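Local structure of subtilisin-like protein (Prochloron didemni, 3ZXY) at residues Ile14-Val19 against Thr53-Ile58; Gly28-Val33 against Gln73-Ile78; Gly69-Cys74 against Val220-Leu225; Ala106-Ile111 against Leu139-Ala144; Asn110-Glu115 against Phe212-Val217. The protein probably works as a subtilisin-like serine endopeptidase of the S8 family, this chain being the protease domain of a longer protein. The protein carries 1 engineered substitution. All coordinates share one frame; numbering follows the deposited sequence.

Interaction 1. Residues Ile14-Val19 against Thr53-Ile58; sequences ILDGPV and THVASI
T53 meets the loop that leaves the first strand. Its OG1 lies 3.5 Å from P18 O and 3.6 Å from V19 CA, but no hydrogen bond crosses here. The hydroxyl is bonded instead to S49 O, one turn back in its own helix, and to D20 N, just beyond V19. T53 therefore ties the helix to this loop from the side.

V55 is next on the contact side of the helix. Its CG2 packs 3.6 Å from D16 OD2. Its other methyl, CG1, lies 4.1 Å from I14 CG2, and the two side chains pass in opposite directions. The valine thus lies beside the carboxylate and the isoleucine together.

A56 follows and meets V19. CG1 of V19 is anti to the backbone N (chi1 174°), which turns both methyls to the helix; each of CG1 and CG2 is 3.8 Å from A56 CB. I14 CG1 approaches the same CB more loosely.

D16 OD1 takes the G17 N-H at 2.7 Å on its anti side, 18° out of the carboxylate plane. OD1 is also hydrogen-bonded to H51 ND1. With an alanine here, H51 ND1 and G17 N would probably lose this shared acceptor, and the H51 ring would be freer to turn.

The strand and helix segments run nearly antiparallel, at 162°. This is the subtilase arrangement in which the predicted charge-relay aspartate lies in the C-terminal part of a strand of the parallel sheet and the predicted charge-relay histidine sits on the helix packed against it.

Interaction 2. Residues Gly28-Val33 against Gln73-Ile78; sequences GADLTV and QCRGLI
D30 has CG anti to its backbone N (chi1 -174°), which brings its carboxylate over the R75 chain; the bend of R75 at chi3 (58°) turns NE back toward that acid and a bound water. The arginine chain crosses the acid at a slant, with CG 3.5 Å from D30 OD2. The salt bridge from R75 NE to the same oxygen is long, at 4.0 Å. The carboxylate and guanidinium planes are 26° apart.

The water bridges the polar ends. It accepts from R75 NE, in the guanidinium plane, at 3.0 Å. It can donate to D30 OD1 and G76 O, and it also bonds to T32 OG1. Other acceptors nearby may compete for its protons. A second water links D30 N to C74 O.

The strands are parallel. G76 N bonds to D30 O at 2.9 Å, T32 N to G76 O at 2.9 Å, and I78 N to T32 O at 2.8 Å. The first and last are nearly straight.

On the face opposite the D30 and R75 side chains, L31 CD2 rests 3.8 Å from G76 CA. A side chain at G76 would run into that methyl. Further along, V33 CG2 packs 4.1 Å from I78 CB, and the two side chains cross.

Strand 30-33 is an outermost strand of the seven-stranded parallel sheet. Strand 75-80 separates it from strand 11-16, to which R75 and L77 bond through their backbones. I78 packs on I14 there, and C74 touches helix 210-230.

Interaction 3. Residues Gly69-Cys74 against Val220-Leu225; sequences GIAPQC and VAALLL
The type I beta turn A71-C74, in the loop between helix 47-60 and strand 75-80, packs with the preceding I70 against helix 210-230. This loop is the return leg of the beta-alpha-beta crossover from strand 30-33 to strand 75-80. The contact is apolar, and no hydrogen bond crosses it.

A222 stands at its middle. Its CB is 3.9 Å from C74 SG and 4.1 Å from A71 CB, so the two ends of the turn close on one small methyl. C74 N bonds to A71 O, which holds those ends together.

L223 reaches out from the helix, and its branched end meets the loop. CD1 sits 3.5 Å from I70 O and 3.9 Å from I70 CG2. CD2 touches A71 CB at 4.1 Å. The I70 and L223 side chains cross at about a right angle. With chi1 -67° I70 has CG1 beside the backbone N, which leaves CG2 anti to that N; CG2 also meets V220 N at 3.8 Å.

The loop is fixed from behind as well. I70 and A71 bond through their backbones to I58 and I59 of helix 47-60. On the other sides of helix 210-230, A221 and L225 touch I108 of strand 108-111, and L224 packs on helices 237-247 and 269-278.

Interaction 4. Residues Ala106-Ile111 against Leu139-Ala144; sequences AHIINI and LLVAAA
I108-I111 and L139-A142 pair as neighbouring parallel strands in register, their segments 4.7 Å apart at closest approach and 18° from parallel. Five backbone bonds join them. L139 N bonds to H107 O and I109 N to L139 O. V141 N then bonds to I109 O, I111 N to V141 O at 2.8 Å, and A143 N to I111 O at 3.1 Å. The bond from I111 N is nearly straight, at 177°.

The tightest side-chain contact is between I111 and L140. The I111 chain is extended from CB (chi2 -178°), which carries CD1 to the fork of the leucine. There CD1 lies 3.7 Å from L140 CD2 and 3.8 Å from L140 CD1. L140 CD2 also meets I111 CG1 at 4.0 Å. Shortening L140 to an alanine would probably leave I111 CD1 without its main partner across the strands and open a gap next to I98. On the same face A142 is small, and its CB meets I111 O at 3.7 Å.

On the other face, I108 and V141 lie side by side and point the same way. Their CG2 atoms are 4.1 Å apart.

Helix 91-103 covers the I109, I111 and L140 face, with I98 on both I111 and L140. Helix 210-230 covers the I108 and V141 face, with V141 on S218; A143, at the strand end, touches T214. The strands are thus a buried, mainly hydrocarbon layer, with the N110 amide as a polar exception that bonds to S218 OG. The polar backbone atoms between them are satisfied by the bonds of the sheet itself.

Interaction 5. Residues Asn110-Glu115 against Phe212-Val217; sequences NISGGE and FATPIV
N110 reaches from its strand to T214 and P215 of helix 210-230. CG is anti to the backbone N (chi1 -176°). CB still lies over the sheet, beside I14 CD1. CG is 3.9 Å from T214 CG2, and the two side chains cross. OD1 meets P215 CA at 3.2 Å and T214 CG2 at 3.4 Å. It is also close to P215 N, but the proline has no proton to give. OD1 accepts a hydrogen bond from S218 OG, one turn further along the helix. ND2 turns back to its own segment and donates to S112 OG at 3.0 Å, 13° out of the amide plane.

S112 is the centre of an inverse gamma turn where the strand ends. In subtilisins the segment at this place lines the substrate cleft, and S112-G114 probably does so here. Helix 210-230 carries A211, the engineered replacement at the predicted charge-relay position.

S112 OG is also bonded to A211 O. Against the helix it packs 3.6 Å from T214 CB and 3.6 Å from P215 CD. T214 OG1 bonds back to T210 O, and its CG2 is left to face N110. The helix is kinked at P215, whose N makes no bond to the turn before.

Interactions 1 and 5 meet at the predicted charge-relay site. At their nearest atoms, the D16 side chain is about 3 Å from that of H51, and the S112 side chain is about 4 Å from those of D16 and of A211, the engineered position. The centres of interactions 1 and 5 are 10 Å apart. Interactions 4 and 5 share N110 and I111, with centres 7 Å apart, and T214 packs on strand 139-143. Interaction 2 extends the same sheet outward; V19 CG2 and I78 CG2, 3.7 Å apart, join it to interaction 1. Interaction 3 lies away from the site, but I70 CD1 touches I216 CA of interaction 5 at 3.5 Å; both use helix 210-230. Interactions 2 and 5 do not touch.

Interaction 1. Residues Ile14-Val19 against Thr53-Ile58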
# COMPACT_ATOMS: atom_id res chain seq x y z
N ILE A 14 -5.85 -5.35 -0.94
CA ILE A 14 -6.19 -3.95 -0.72
C ILE A 14 -7.22 -3.96 0.40
O ILE A 14 -8.33 -4.45 0.23
CB ILE A 14 -6.85 -3.33 -1.97
CG1 ILE A 14 -5.95 -3.49 -3.20
CG2 ILE A 14 -7.21 -1.86 -1.71
CD1 ILE A 14 -4.62 -2.78 -3.10
N LEU A 15 -6.86 -3.40 1.56
CA LEU A 15 -7.75 -3.28 2.69
C LEU A 15 -8.16 -1.82 2.73
O LEU A 15 -7.42 -0.96 3.23
CB LEU A 15 -7.05 -3.68 3.99
CG LEU A 15 -7.03 -5.19 4.28
CD1 LEU A 15 -6.42 -6.03 3.16
CD2 LEU A 15 -6.29 -5.41 5.59
N ASP A 16 -9.31 -1.52 2.17
CA ASP A 16 -9.71 -0.14 1.98
C ASP A 16 -11.23 -0.09 1.94
O ASP A 16 -11.91 -0.92 2.54
CB ASP A 16 -9.06 0.42 0.69
CG ASP A 16 -8.79 1.91 0.78
OD1 ASP A 16 -9.75 2.68 0.74
OD2 ASP A 16 -7.61 2.31 0.92
N GLY A 17 -11.77 0.90 1.26
CA GLY A 17 -13.19 0.92 1.01
C GLY A 17 -13.58 -0.00 -0.12
O GLY A 17 -12.73 -0.67 -0.72
N PRO A 18 -14.87 -0.06 -0.42
CA PRO A 18 -15.33 -0.81 -1.57
C PRO A 18 -14.64 -0.37 -2.85
O PRO A 18 -14.31 0.81 -3.01
CB PRO A 18 -16.82 -0.49 -1.62
CG PRO A 18 -17.18 -0.12 -0.24
CD PRO A 18 -15.99 0.58 0.31
N VAL A 19 -14.40 -1.33 -3.74
CA VAL A 19 -13.79 -1.05 -5.03
C VAL A 19 -14.80 -1.28 -6.14
O VAL A 19 -15.42 -2.35 -6.22
CB VAL A 19 -12.55 -1.94 -5.24
CG1 VAL A 19 -11.97 -1.76 -6.65
CG2 VAL A 19 -11.50 -1.62 -4.18
N THR A 53 -11.61 2.61 -4.53
CA THR A 53 -11.51 2.46 -5.99
C THR A 53 -10.26 3.16 -6.51
O THR A 53 -9.54 2.62 -7.37
CB THR A 53 -12.77 3.03 -6.67
OG1 THR A 53 -13.93 2.34 -6.17
CG2 THR A 53 -12.70 2.90 -8.19
N HIS A 54 -9.95 4.33 -5.95
CA HIS A 54 -8.77 5.07 -6.35
C HIS A 54 -7.52 4.30 -5.99
O HIS A 54 -6.65 4.06 -6.84
CB HIS A 54 -8.78 6.43 -5.69
CG HIS A 54 -7.83 7.42 -6.30
ND1 HIS A 54 -6.49 7.37 -6.10
CD2 HIS A 54 -8.06 8.52 -7.13
CE1 HIS A 54 -5.91 8.39 -6.74
NE2 HIS A 54 -6.85 9.08 -7.38
N VAL A 55 -7.42 3.88 -4.73
CA VAL A 55 -6.24 3.12 -4.24
C VAL A 55 -6.02 1.83 -5.07
O VAL A 55 -4.90 1.54 -5.51
CB VAL A 55 -6.38 2.80 -2.73
CG1 VAL A 55 -5.38 1.73 -2.26
CG2 VAL A 55 -6.21 4.07 -1.91
N ALA A 56 -7.09 1.09 -5.31
CA ALA A 56 -6.97 -0.17 -6.06
C ALA A 56 -6.50 0.11 -7.47
O ALA A 56 -5.66 -0.64 -8.00
CB ALA A 56 -8.29 -0.94 -6.08
N SER A 57 -6.97 1.20 -8.07
CA SER A 57 -6.65 1.50 -9.47
C SER A 57 -5.16 1.82 -9.66
O SER A 57 -4.59 1.54 -10.72
CB SER A 57 -7.53 2.62 -10.02
OG SER A 57 -7.23 3.89 -9.47
N ILE A 58 -4.53 2.39 -8.65
CA ILE A 58 -3.11 2.73 -8.73
C ILE A 58 -2.26 1.49 -8.95
O ILE A 58 -1.24 1.54 -9.65
CB ILE A 58 -2.66 3.52 -7.47
CG1 ILE A 58 -3.26 4.92 -7.49
CG2 ILE A 58 -1.14 3.61 -7.38
CD1 ILE A 58 -3.24 5.60 -6.13

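Interaction 2. Residues Gly28-Val33 against Gln73-Ile78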
# COMPACT_ATOMS: atom_id res chain seq x y z
N GLY A 28 -9.70 -6.67 -17.42
CA GLY A 28 -8.46 -7.39 -17.61
C GLY A 28 -7.75 -7.72 -16.32
O GLY A 28 -6.86 -8.57 -16.32
N ALA A 29 -8.10 -7.05 -15.23
CA ALA A 29 -7.48 -7.33 -13.92
C ALA A 29 -8.04 -8.64 -13.34
O ALA A 29 -9.19 -9.00 -13.60
CB ALA A 29 -7.71 -6.18 -12.96
N ASP A 30 -7.21 -9.35 -12.57
CA ASP A 30 -7.63 -10.53 -11.82
C ASP A 30 -7.87 -10.11 -10.37
O ASP A 30 -6.93 -10.06 -9.59
CB ASP A 30 -6.60 -11.65 -11.90
CG ASP A 30 -7.09 -12.94 -11.24
OD1 ASP A 30 -8.09 -12.90 -10.51
OD2 ASP A 30 -6.48 -14.01 -11.46
N LEU A 31 -9.11 -9.80 -10.04
CA LEU A 31 -9.48 -9.31 -8.71
C LEU A 31 -10.48 -10.26 -8.06
O LEU A 31 -11.41 -10.73 -8.72
CB LEU A 31 -10.12 -7.93 -8.80
CG LEU A 31 -9.25 -6.86 -9.45
CD1 LEU A 31 -9.98 -5.54 -9.49
CD2 LEU A 31 -7.93 -6.74 -8.72
N THR A 32 -10.28 -10.54 -6.78
CA THR A 32 -11.22 -11.33 -6.01
C THR A 32 -11.64 -10.53 -4.81
O THR A 32 -10.80 -10.00 -4.10
CB THR A 32 -10.61 -12.66 -5.53
OG1 THR A 32 -10.08 -13.39 -6.65
CG2 THR A 32 -11.66 -13.51 -4.81
N VAL A 33 -12.94 -10.40 -4.60
CA VAL A 33 -13.47 -9.70 -3.44
C VAL A 33 -13.70 -10.72 -2.33
O VAL A 33 -14.33 -11.78 -2.55
CB VAL A 33 -14.78 -8.98 -3.79
CG1 VAL A 33 -15.37 -8.34 -2.54
CG2 VAL A 33 -14.53 -7.95 -4.87
N GLN A 73 -0.73 -7.15 -13.64
CA GLN A 73 -0.83 -8.60 -13.80
C GLN A 73 -0.80 -9.38 -12.49
O GLN A 73 -0.99 -10.60 -12.49
CB GLN A 73 0.25 -9.10 -14.74
CG GLN A 73 -0.04 -8.74 -16.18
CD GLN A 73 0.92 -9.38 -17.15
OE1 GLN A 73 1.60 -10.36 -16.82
NE2 GLN A 73 0.98 -8.84 -18.36
N CYS A 74 -0.58 -8.72 -11.36
CA CYS A 74 -0.60 -9.43 -10.09
C CYS A 74 -2.05 -9.76 -9.74
O CYS A 74 -2.97 -9.11 -10.24
CB CYS A 74 0.05 -8.59 -8.99
SG CYS A 74 1.84 -8.45 -9.18
N ARG A 75 -2.25 -10.74 -8.89
CA ARG A 75 -3.60 -11.07 -8.40
C ARG A 75 -3.99 -10.15 -7.25
O ARG A 75 -3.21 -9.97 -6.30
CB ARG A 75 -3.65 -12.52 -7.94
CG ARG A 75 -3.98 -13.51 -9.05
CD ARG A 75 -4.48 -14.81 -8.45
NE ARG A 75 -5.66 -14.59 -7.61
CZ ARG A 75 -6.01 -15.34 -6.56
NH1 ARG A 75 -5.29 -16.40 -6.19
NH2 ARG A 75 -7.10 -15.02 -5.88
N GLY A 76 -5.17 -9.54 -7.36
CA GLY A 76 -5.65 -8.60 -6.35
C GLY A 76 -6.68 -9.26 -5.44
O GLY A 76 -7.58 -9.97 -5.92
N LEU A 77 -6.51 -9.04 -4.14
CA LEU A 77 -7.45 -9.49 -3.13
C LEU A 77 -8.08 -8.25 -2.52
O LEU A 77 -7.40 -7.45 -1.85
CB LEU A 77 -6.78 -10.35 -2.06
CG LEU A 77 -6.02 -11.59 -2.53
CD1 LEU A 77 -5.29 -12.22 -1.35
CD2 LEU A 77 -6.96 -12.58 -3.21
N ILE A 78 -9.36 -8.05 -2.80
CA ILE A 78 -10.04 -6.86 -2.31
C ILE A 78 -10.75 -7.21 -1.00
O ILE A 78 -11.62 -8.08 -0.99
CB ILE A 78 -11.07 -6.31 -3.31
CG1 ILE A 78 -10.46 -6.06 -4.70
CG2 ILE A 78 -11.74 -5.06 -2.75
CD1 ILE A 78 -9.14 -5.33 -4.71
O HOH W 1 -7.80 -12.43 -7.61
O HOH W 2 -4.53 -8.77 -12.43

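Interaction 3. Residues Gly69-Cys74 against Val220-Leu225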
# COMPACT_ATOMS: atom_id res chain seq x y z
N GLY A 69 -2.02 1.01 -14.15
CA GLY A 69 -1.59 0.62 -12.81
C GLY A 69 -0.14 0.16 -12.82
O GLY A 69 0.45 -0.06 -13.86
N ILE A 70 0.40 0.03 -11.62
CA ILE A 70 1.80 -0.36 -11.44
C ILE A 70 2.04 -1.86 -11.59
O ILE A 70 3.08 -2.27 -12.13
CB ILE A 70 2.29 0.13 -10.07
CG1 ILE A 70 2.32 1.66 -10.07
CG2 ILE A 70 3.65 -0.46 -9.71
CD1 ILE A 70 2.46 2.26 -8.68
N ALA A 71 1.10 -2.69 -11.13
CA ALA A 71 1.29 -4.13 -11.16
C ALA A 71 0.02 -4.79 -11.67
O ALA A 71 -0.60 -5.59 -10.99
CB ALA A 71 1.69 -4.65 -9.77
N PRO A 72 -0.35 -4.46 -12.92
CA PRO A 72 -1.64 -4.88 -13.44
C PRO A 72 -1.82 -6.38 -13.58
O PRO A 72 -2.96 -6.84 -13.68
CB PRO A 72 -1.69 -4.23 -14.83
CG PRO A 72 -0.26 -3.99 -15.20
CD PRO A 72 0.39 -3.64 -13.89
N GLN A 73 -0.73 -7.15 -13.64
CA GLN A 73 -0.83 -8.60 -13.80
C GLN A 73 -0.80 -9.38 -12.49
O GLN A 73 -0.99 -10.60 -12.49
CB GLN A 73 0.25 -9.10 -14.74
CG GLN A 73 -0.04 -8.74 -16.18
CD GLN A 73 0.92 -9.38 -17.15
OE1 GLN A 73 1.60 -10.36 -16.82
NE2 GLN A 73 0.98 -8.84 -18.36
N CYS A 74 -0.58 -8.72 -11.36
CA CYS A 74 -0.60 -9.43 -10.09
C CYS A 74 -2.05 -9.76 -9.74
O CYS A 74 -2.97 -9.11 -10.24
CB CYS A 74 0.05 -8.59 -8.99
SG CYS A 74 1.84 -8.45 -9.18
N VAL A 220 5.18 -1.33 -6.38
CA VAL A 220 6.60 -1.57 -6.62
C VAL A 220 7.06 -2.84 -5.87
O VAL A 220 7.81 -3.66 -6.43
CB VAL A 220 7.45 -0.35 -6.25
CG1 VAL A 220 8.94 -0.71 -6.28
CG2 VAL A 220 7.13 0.80 -7.19
N ALA A 221 6.62 -3.01 -4.63
CA ALA A 221 6.93 -4.22 -3.85
C ALA A 221 6.46 -5.46 -4.59
O ALA A 221 7.15 -6.47 -4.63
CB ALA A 221 6.34 -4.15 -2.43
N ALA A 222 5.28 -5.38 -5.19
CA ALA A 222 4.74 -6.50 -5.95
C ALA A 222 5.60 -6.81 -7.17
O ALA A 222 5.83 -7.98 -7.47
CB ALA A 222 3.29 -6.22 -6.34
N LEU A 223 6.10 -5.79 -7.85
CA LEU A 223 7.00 -5.99 -8.97
C LEU A 223 8.33 -6.61 -8.52
O LEU A 223 8.88 -7.44 -9.24
CB LEU A 223 7.26 -4.68 -9.72
CG LEU A 223 6.02 -4.08 -10.40
CD1 LEU A 223 6.43 -2.79 -11.08
CD2 LEU A 223 5.40 -5.05 -11.40
N LEU A 224 8.83 -6.22 -7.35
CA LEU A 224 10.06 -6.84 -6.84
C LEU A 224 9.84 -8.31 -6.49
O LEU A 224 10.68 -9.16 -6.80
CB LEU A 224 10.60 -6.03 -5.65
CG LEU A 224 11.18 -4.67 -6.03
CD1 LEU A 224 11.29 -3.79 -4.79
CD2 LEU A 224 12.55 -4.83 -6.70
N LEU A 225 8.72 -8.65 -5.86
CA LEU A 225 8.37 -10.05 -5.64
C LEU A 225 8.25 -10.81 -6.95
O LEU A 225 8.66 -11.95 -7.06
CB LEU A 225 7.07 -10.18 -4.84
CG LEU A 225 7.10 -9.71 -3.40
CD1 LEU A 225 5.67 -9.68 -2.85
CD2 LEU A 225 7.98 -10.64 -2.58

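Interaction 4. Residues Ala106-Ile111 against Leu139-Ala144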
# COMPACT_ATOMS: atom_id res chain seq x y z
N ALA A 106 -2.20 -13.58 0.82
CA ALA A 106 -1.59 -12.31 0.43
C ALA A 106 -0.08 -12.34 0.67
O ALA A 106 0.37 -12.85 1.69
CB ALA A 106 -2.20 -11.14 1.21
N HIS A 107 0.68 -11.78 -0.26
CA HIS A 107 2.10 -11.48 -0.05
C HIS A 107 2.30 -10.08 0.49
O HIS A 107 3.22 -9.82 1.26
CB HIS A 107 2.88 -11.58 -1.36
CG HIS A 107 2.94 -12.96 -1.91
ND1 HIS A 107 2.10 -13.39 -2.87
CD2 HIS A 107 3.79 -14.01 -1.62
CE1 HIS A 107 2.38 -14.66 -3.16
NE2 HIS A 107 3.41 -15.05 -2.40
N ILE A 108 1.44 -9.16 0.05
CA ILE A 108 1.49 -7.75 0.41
C ILE A 108 0.08 -7.35 0.80
O ILE A 108 -0.89 -7.78 0.17
CB ILE A 108 1.95 -6.88 -0.78
CG1 ILE A 108 3.41 -7.17 -1.13
CG2 ILE A 108 1.76 -5.38 -0.50
CD1 ILE A 108 3.75 -6.80 -2.56
N ILE A 109 -0.02 -6.57 1.88
CA ILE A 109 -1.29 -6.01 2.36
C ILE A 109 -1.13 -4.49 2.36
O ILE A 109 -0.32 -3.94 3.10
CB ILE A 109 -1.64 -6.54 3.77
CG1 ILE A 109 -1.84 -8.05 3.72
CG2 ILE A 109 -2.91 -5.86 4.31
CD1 ILE A 109 -2.08 -8.70 5.08
N ASN A 110 -1.89 -3.83 1.50
CA ASN A 110 -1.89 -2.36 1.42
C ASN A 110 -2.95 -1.82 2.37
O ASN A 110 -4.12 -2.15 2.23
CB ASN A 110 -2.21 -1.92 -0.02
CG ASN A 110 -2.14 -0.42 -0.23
OD1 ASN A 110 -1.13 0.09 -0.72
ND2 ASN A 110 -3.19 0.32 0.17
N ILE A 111 -2.53 -0.99 3.32
CA ILE A 111 -3.49 -0.31 4.22
C ILE A 111 -3.25 1.20 4.13
O ILE A 111 -2.39 1.76 4.81
CB ILE A 111 -3.35 -0.79 5.67
CG1 ILE A 111 -3.52 -2.31 5.75
CG2 ILE A 111 -4.36 -0.08 6.57
CD1 ILE A 111 -3.45 -2.87 7.16
N LEU A 139 4.07 -8.76 3.83
CA LEU A 139 4.47 -7.37 4.05
C LEU A 139 3.27 -6.43 4.12
O LEU A 139 2.49 -6.34 3.17
CB LEU A 139 5.38 -6.91 2.91
CG LEU A 139 5.78 -5.44 2.90
CD1 LEU A 139 6.56 -5.09 4.17
CD2 LEU A 139 6.61 -5.13 1.66
N LEU A 140 3.13 -5.74 5.25
CA LEU A 140 2.11 -4.71 5.41
C LEU A 140 2.74 -3.38 4.99
O LEU A 140 3.81 -3.03 5.49
CB LEU A 140 1.65 -4.67 6.87
CG LEU A 140 0.25 -4.12 7.14
CD1 LEU A 140 -0.24 -4.47 8.55
CD2 LEU A 140 0.25 -2.63 6.90
N VAL A 141 2.09 -2.68 4.06
CA VAL A 141 2.54 -1.38 3.57
C VAL A 141 1.42 -0.41 4.00
O VAL A 141 0.26 -0.60 3.61
CB VAL A 141 2.73 -1.36 2.04
CG1 VAL A 141 3.26 -0.00 1.60
CG2 VAL A 141 3.68 -2.47 1.59
N ALA A 142 1.76 0.62 4.78
CA ALA A 142 0.74 1.45 5.43
C ALA A 142 1.03 2.93 5.36
O ALA A 142 2.18 3.35 5.48
CB ALA A 142 0.55 1.02 6.90
N ALA A 143 -0.04 3.72 5.25
CA ALA A 143 0.08 5.17 5.14
C ALA A 143 0.58 5.82 6.44
O ALA A 143 0.06 5.54 7.52
CB ALA A 143 -1.27 5.78 4.77
N ALA A 144 1.56 6.71 6.30
CA ALA A 144 2.14 7.43 7.45
C ALA A 144 1.15 8.38 8.12
O ALA A 144 1.31 8.70 9.30
CB ALA A 144 3.37 8.22 7.00

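Interaction 5. Residues Asn110-Glu115 against Phe212-Val217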
# COMPACT_ATOMS: atom_id res chain seq x y z
N ASN A 110 -1.89 -3.83 1.50
CA ASN A 110 -1.89 -2.36 1.42
C ASN A 110 -2.95 -1.82 2.37
O ASN A 110 -4.12 -2.15 2.23
CB ASN A 110 -2.21 -1.92 -0.02
CG ASN A 110 -2.14 -0.42 -0.23
OD1 ASN A 110 -1.13 0.09 -0.72
ND2 ASN A 110 -3.19 0.32 0.17
N ILE A 111 -2.53 -0.99 3.32
CA ILE A 111 -3.49 -0.31 4.22
C ILE A 111 -3.25 1.20 4.13
O ILE A 111 -2.39 1.76 4.81
CB ILE A 111 -3.35 -0.79 5.67
CG1 ILE A 111 -3.52 -2.31 5.75
CG2 ILE A 111 -4.36 -0.08 6.57
CD1 ILE A 111 -3.45 -2.87 7.16
N SER A 112 -4.04 1.83 3.28
CA SER A 112 -3.98 3.27 3.08
C SER A 112 -4.86 3.94 4.12
O SER A 112 -5.84 4.61 3.80
CB SER A 112 -4.47 3.65 1.70
OG SER A 112 -3.52 3.26 0.71
N GLY A 113 -4.53 3.71 5.38
CA GLY A 113 -5.29 4.27 6.48
C GLY A 113 -4.60 3.97 7.78
O GLY A 113 -3.56 3.32 7.80
N GLY A 114 -5.20 4.42 8.88
CA GLY A 114 -4.61 4.22 10.19
C GLY A 114 -5.23 5.17 11.19
O GLY A 114 -6.23 5.83 10.89
N GLU A 115 -4.64 5.21 12.38
CA GLU A 115 -5.11 6.04 13.47
C GLU A 115 -3.91 6.72 14.10
O GLU A 115 -2.88 6.09 14.31
CB GLU A 115 -5.83 5.17 14.52
CG GLU A 115 -6.34 5.93 15.73
CD GLU A 115 -7.42 5.20 16.51
OE1 GLU A 115 -7.53 3.96 16.40
OE2 GLU A 115 -8.17 5.89 17.24
N PHE A 212 -2.35 7.67 -1.04
CA PHE A 212 -2.15 7.44 -2.47
C PHE A 212 -0.70 7.13 -2.80
O PHE A 212 -0.41 6.42 -3.77
CB PHE A 212 -2.77 8.60 -3.26
CG PHE A 212 -4.15 8.89 -2.79
CD1 PHE A 212 -5.15 7.95 -2.98
CD2 PHE A 212 -4.42 10.00 -2.03
CE1 PHE A 212 -6.42 8.15 -2.48
CE2 PHE A 212 -5.68 10.21 -1.52
CZ PHE A 212 -6.69 9.30 -1.76
N ALA A 213 0.21 7.59 -1.96
CA ALA A 213 1.62 7.18 -2.02
C ALA A 213 1.79 5.71 -1.65
O ALA A 213 2.60 4.99 -2.22
CB ALA A 213 2.45 8.06 -1.08
N THR A 214 1.00 5.27 -0.66
CA THR A 214 1.08 3.90 -0.14
C THR A 214 0.95 2.83 -1.25
O THR A 214 1.81 1.96 -1.34
CB THR A 214 0.08 3.72 1.02
OG1 THR A 214 0.46 4.59 2.09
CG2 THR A 214 0.06 2.29 1.55
N PRO A 215 -0.09 2.89 -2.11
CA PRO A 215 -0.22 1.88 -3.17
C PRO A 215 0.86 1.92 -4.22
O PRO A 215 1.09 0.91 -4.89
CB PRO A 215 -1.62 2.15 -3.75
CG PRO A 215 -1.93 3.54 -3.36
CD PRO A 215 -1.30 3.74 -2.02
N ILE A 216 1.52 3.06 -4.39
CA ILE A 216 2.66 3.11 -5.30
C ILE A 216 3.74 2.19 -4.76
O ILE A 216 4.34 1.38 -5.49
CB ILE A 216 3.18 4.54 -5.50
CG1 ILE A 216 2.11 5.37 -6.23
CG2 ILE A 216 4.48 4.51 -6.32
CD1 ILE A 216 2.45 6.82 -6.40
N VAL A 217 4.03 2.30 -3.47
CA VAL A 217 5.00 1.40 -2.83
C VAL A 217 4.54 -0.06 -2.85
O VAL A 217 5.33 -0.95 -3.15
CB VAL A 217 5.35 1.88 -1.40
CG1 VAL A 217 6.23 0.86 -0.67
CG2 VAL A 217 5.98 3.27 -1.43